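Long-range contact in ATP-dependent CLP protease, putative (Plasmodium falciparum, PDB 2F6I), which probably hydrolyses proteins to small peptides together with an ATP-driven partner, this chain being the protease domain of a ClpP-type serine peptidase: residues Asn76-Glu84 and His134-Gly142. Residues are numbered along the deposited sequence; the frame is centred on the assembly and turned at random.
Sequences NSPGGSINE and HQPLGNAFG
Phe-141 lays one face of its ring over the backbone at Gly-80, and this is the tight part of the contact. Gly-80 CA stands 3.9 Å from the centroid of the Phe-141 ring and 29° off its normal, a CH-pi contact, while CD1 of Phe-141 comes to 3.4 Å from Gly-80 C. The ring gets there because CG of Phe-141 swings anti to its backbone N (chi1 -153°). CE1 of Phe-141 lies against the bare alpha carbon, 3.6 Å from Gly-80 CA. Beside it, the extended side chain of Gln-135 meets the buried Ile-82 at about a right angle, CD1 of Ile-82 lying 4.1 Å from Gln-135 CD; Leu-157 and Leu-161 of helix 151-169 back the isoleucine. Residues Ser-77 to Gly-80 form the Ser-Pro-Gly-Gly loop of the ClpP fold, between strand 71-77 and helix 82-94, which in relatives contributes a backbone N-H to the oxyanion hole; across from it runs the loop that follows His-134, the predicted catalytic histidine. An ST turn bends the first loop, with Gly-79 N donating to Ser-77 OG (3.0 Å). The other end of the contact faces solvent: Pro-136 and Leu-137 are both exposed, yet still touch Pro-78. There Leu-137 CD1 rests 3.6 Å from Pro-78 CG, and Pro-136 CG sits 3.9 Å from Pro-78 CB.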
ATOM      1  N   ASN C  76     -26.528 -14.090 -18.884  1.00 42.79           N
ATOM      2  CA  ASN C  76     -26.660 -13.391 -17.610  1.00 42.20           C
ATOM      3  C   ASN C  76     -25.378 -12.572 -17.540  1.00 42.30           C
ATOM      4  O   ASN C  76     -24.409 -12.977 -16.906  1.00 42.49           O
ATOM      5  CB  ASN C  76     -26.707 -14.396 -16.453  1.00 42.55           C
ATOM      6  CG  ASN C  76     -26.884 -13.730 -15.096  1.00 44.19           C
ATOM      7  OD1 ASN C  76     -26.941 -12.504 -14.989  1.00 43.14           O
ATOM      8  ND2 ASN C  76     -26.974 -14.543 -14.051  1.00 44.84           N
ATOM      9  N   SER C  77     -25.376 -11.424 -18.212  1.00 42.71           N
ATOM     10  CA  SER C  77     -24.190 -10.578 -18.272  1.00 42.05           C
ATOM     11  C   SER C  77     -24.504  -9.088 -18.313  1.00 42.40           C
ATOM     12  O   SER C  77     -25.457  -8.663 -18.960  1.00 44.39           O
ATOM     13  CB  SER C  77     -23.369 -10.957 -19.509  1.00 42.21           C
ATOM     14  OG  SER C  77     -22.369  -9.995 -19.793  1.00 45.17           O
ATOM     15  N   PRO C  78     -23.695  -8.274 -17.619  1.00 42.03           N
ATOM     16  CA  PRO C  78     -23.885  -6.822 -17.579  1.00 41.99           C
ATOM     17  C   PRO C  78     -23.249  -6.174 -18.802  1.00 42.48           C
ATOM     18  O   PRO C  78     -23.178  -4.951 -18.906  1.00 44.06           O
ATOM     19  CB  PRO C  78     -23.172  -6.427 -16.294  1.00 41.57           C
ATOM     20  CG  PRO C  78     -21.988  -7.348 -16.314  1.00 42.94           C
ATOM     21  CD  PRO C  78     -22.611  -8.682 -16.704  1.00 42.36           C
ATOM     22  N   GLY C  79     -22.788  -7.006 -19.726  1.00 42.07           N
ATOM     23  CA  GLY C  79     -22.151  -6.489 -20.921  1.00 42.79           C
ATOM     24  C   GLY C  79     -20.675  -6.261 -20.663  1.00 42.74           C
ATOM     25  O   GLY C  79     -20.054  -6.998 -19.897  1.00 40.98           O
ATOM     26  N   GLY C  80     -20.111  -5.240 -21.299  1.00 43.16           N
ATOM     27  CA  GLY C  80     -18.703  -4.943 -21.117  1.00 46.61           C
ATOM     28  C   GLY C  80     -18.122  -4.141 -22.268  1.00 49.11           C
ATOM     29  O   GLY C  80     -18.453  -2.968 -22.452  1.00 50.91           O
ATOM     30  N   SER C  81     -17.254  -4.779 -23.045  1.00 50.54           N
ATOM     31  CA  SER C  81     -16.613  -4.137 -24.189  1.00 51.38           C
ATOM     32  C   SER C  81     -17.491  -4.239 -25.436  1.00 52.10           C
ATOM     33  O   SER C  81     -17.932  -5.329 -25.803  1.00 51.95           O
ATOM     34  CB  SER C  81     -15.260  -4.798 -24.461  1.00 50.53           C
ATOM     35  OG  SER C  81     -14.720  -4.361 -25.693  1.00 54.14           O
ATOM     36  N   ILE C  82     -17.748  -3.106 -26.083  1.00 51.69           N
ATOM     37  CA  ILE C  82     -18.572  -3.107 -27.282  1.00 51.29           C
ATOM     38  C   ILE C  82     -17.827  -3.712 -28.470  1.00 52.30           C
ATOM     39  O   ILE C  82     -18.440  -4.368 -29.314  1.00 53.32           O
ATOM     40  CB  ILE C  82     -19.068  -1.683 -27.624  1.00 50.79           C
ATOM     41  CG1 ILE C  82     -20.063  -1.223 -26.553  1.00 50.63           C
ATOM     42  CG2 ILE C  82     -19.735  -1.670 -28.992  1.00 50.20           C
ATOM     43  CD1 ILE C  82     -20.706   0.120 -26.824  1.00 51.14           C
ATOM     44  N   ASN C  83     -16.512  -3.501 -28.539  1.00 52.28           N
ATOM     45  CA  ASN C  83     -15.711  -4.075 -29.622  1.00 53.10           C
ATOM     46  C   ASN C  83     -15.767  -5.594 -29.524  1.00 52.18           C
ATOM     47  O   ASN C  83     -16.021  -6.286 -30.510  1.00 50.36           O
ATOM     48  CB  ASN C  83     -14.248  -3.636 -29.524  1.00 56.06           C
ATOM     49  CG  ASN C  83     -13.977  -2.334 -30.247  1.00 59.83           C
ATOM     50  OD1 ASN C  83     -14.168  -2.233 -31.461  1.00 61.93           O
ATOM     51  ND2 ASN C  83     -13.519  -1.328 -29.504  1.00 61.29           N
ATOM     52  N   GLU C  84     -15.522  -6.106 -28.324  1.00 51.19           N
ATOM     53  CA  GLU C  84     -15.545  -7.539 -28.091  1.00 51.71           C
ATOM     54  C   GLU C  84     -16.962  -8.070 -28.261  1.00 50.45           C
ATOM     55  O   GLU C  84     -17.164  -9.239 -28.591  1.00 48.96           O
ATOM     56  CB  GLU C  84     -15.015  -7.853 -26.691  1.00 54.34           C
ATOM     57  CG  GLU C  84     -13.568  -7.426 -26.483  1.00 58.54           C
ATOM     58  CD  GLU C  84     -12.634  -7.991 -27.547  1.00 63.95           C
ATOM     59  OE1 GLU C  84     -12.536  -9.234 -27.658  1.00 64.57           O
ATOM     60  OE2 GLU C  84     -12.000  -7.193 -28.277  1.00 66.30           O
ATOM     61  N   HIS C 134     -28.584   0.341 -21.708  1.00 57.11           N
ATOM     62  CA  HIS C 134     -27.393   1.050 -21.243  1.00 59.46           C
ATOM     63  C   HIS C 134     -26.318   0.096 -20.713  1.00 61.08           C
ATOM     64  O   HIS C 134     -26.538  -1.112 -20.622  1.00 60.89           O
ATOM     65  CB  HIS C 134     -27.790   2.036 -20.145  1.00 60.24           C
ATOM     66  CG  HIS C 134     -28.404   1.382 -18.945  1.00 62.01           C
ATOM     67  ND1 HIS C 134     -27.681   1.072 -17.813  1.00 62.51           N
ATOM     68  CD2 HIS C 134     -29.667   0.951 -18.713  1.00 61.82           C
ATOM     69  CE1 HIS C 134     -28.470   0.477 -16.936  1.00 61.55           C
ATOM     70  NE2 HIS C 134     -29.681   0.391 -17.458  1.00 62.37           N
ATOM     71  N   GLN C 135     -25.157   0.648 -20.369  1.00 62.94           N
ATOM     72  CA  GLN C 135     -24.050  -0.147 -19.841  1.00 65.08           C
ATOM     73  C   GLN C 135     -23.873   0.121 -18.346  1.00 66.02           C
ATOM     74  O   GLN C 135     -23.353   1.166 -17.952  1.00 66.23           O
ATOM     75  CB  GLN C 135     -22.749   0.190 -20.576  1.00 65.24           C
ATOM     76  CG  GLN C 135     -22.846   0.114 -22.094  1.00 68.66           C
ATOM     77  CD  GLN C 135     -21.505   0.317 -22.780  1.00 69.65           C
ATOM     78  OE1 GLN C 135     -20.638  -0.559 -22.748  1.00 70.67           O
ATOM     79  NE2 GLN C 135     -21.326   1.480 -23.398  1.00 69.94           N
ATOM     80  N   PRO C 136     -24.306  -0.822 -17.493  1.00 67.12           N
ATOM     81  CA  PRO C 136     -24.196  -0.688 -16.035  1.00 68.34           C
ATOM     82  C   PRO C 136     -22.764  -0.698 -15.490  1.00 70.32           C
ATOM     83  O   PRO C 136     -22.515  -0.202 -14.387  1.00 69.46           O
ATOM     84  CB  PRO C 136     -25.032  -1.859 -15.521  1.00 67.66           C
ATOM     85  CG  PRO C 136     -24.853  -2.889 -16.589  1.00 67.99           C
ATOM     86  CD  PRO C 136     -24.998  -2.073 -17.849  1.00 66.73           C
ATOM     87  N   LEU C 137     -21.830  -1.262 -16.254  1.00 72.43           N
ATOM     88  CA  LEU C 137     -20.429  -1.316 -15.836  1.00 74.36           C
ATOM     89  C   LEU C 137     -19.685  -0.067 -16.290  1.00 76.22           C
ATOM     90  O   LEU C 137     -18.531   0.152 -15.916  1.00 76.62           O
ATOM     91  CB  LEU C 137     -19.726  -2.543 -16.425  1.00 73.67           C
ATOM     92  CG  LEU C 137     -20.148  -3.945 -15.984  1.00 74.14           C
ATOM     93  CD1 LEU C 137     -19.266  -4.967 -16.689  1.00 72.48           C
ATOM     94  CD2 LEU C 137     -20.024  -4.085 -14.473  1.00 72.39           C
ATOM     95  N   GLY C 138     -20.350   0.746 -17.105  1.00 77.85           N
ATOM     96  CA  GLY C 138     -19.731   1.959 -17.604  1.00 80.33           C
ATOM     97  C   GLY C 138     -19.292   1.818 -19.048  1.00 82.03           C
ATOM     98  O   GLY C 138     -18.896   0.736 -19.486  1.00 81.44           O
ATOM     99  N   ASN C 139     -19.366   2.920 -19.787  1.00 84.29           N
ATOM    100  CA  ASN C 139     -18.981   2.942 -21.194  1.00 86.60           C
ATOM    101  C   ASN C 139     -17.464   3.031 -21.352  1.00 87.34           C
ATOM    102  O   ASN C 139     -16.932   2.857 -22.452  1.00 87.01           O
ATOM    103  CB  ASN C 139     -19.636   4.136 -21.892  1.00 87.84           C
ATOM    104  CG  ASN C 139     -19.246   5.465 -21.263  1.00 88.98           C
ATOM    105  OD1 ASN C 139     -19.533   5.721 -20.092  1.00 89.93           O
ATOM    106  ND2 ASN C 139     -18.583   6.314 -22.040  1.00 88.87           N
ATOM    107  N   ALA C 140     -16.774   3.299 -20.246  1.00 88.13           N
ATOM    108  CA  ALA C 140     -15.320   3.423 -20.250  1.00 88.64           C
ATOM    109  C   ALA C 140     -14.632   2.103 -19.915  1.00 89.20           C
ATOM    110  O   ALA C 140     -13.433   2.077 -19.636  1.00 89.81           O
ATOM    111  CB  ALA C 140     -14.894   4.496 -19.253  1.00 88.26           C
ATOM    112  N   PHE C 141     -15.394   1.011 -19.956  1.00 89.24           N
ATOM    113  CA  PHE C 141     -14.884  -0.322 -19.641  1.00 88.94           C
ATOM    114  C   PHE C 141     -13.443  -0.569 -20.104  1.00 88.90           C
ATOM    115  O   PHE C 141     -12.695  -1.310 -19.459  1.00 88.33           O
ATOM    116  CB  PHE C 141     -15.803  -1.385 -20.242  1.00 88.07           C
ATOM    117  CG  PHE C 141     -15.784  -2.690 -19.499  1.00 87.43           C
ATOM    118  CD1 PHE C 141     -15.521  -3.885 -20.163  1.00 86.15           C
ATOM    119  CD2 PHE C 141     -16.036  -2.723 -18.128  1.00 86.55           C
ATOM    120  CE1 PHE C 141     -15.508  -5.098 -19.473  1.00 85.48           C
ATOM    121  CE2 PHE C 141     -16.026  -3.930 -17.430  1.00 85.91           C
ATOM    122  CZ  PHE C 141     -15.762  -5.118 -18.104  1.00 85.60           C
ATOM    123  N   GLY C 142     -13.063   0.048 -21.220  1.00 88.90           N
ATOM    124  CA  GLY C 142     -11.713  -0.104 -21.740  1.00 87.83           C
ATOM    125  C   GLY C 142     -11.230  -1.540 -21.824  1.00 87.17           C
ATOM    126  O   GLY C 142     -10.212  -1.824 -22.457  1.00 86.45           O
TER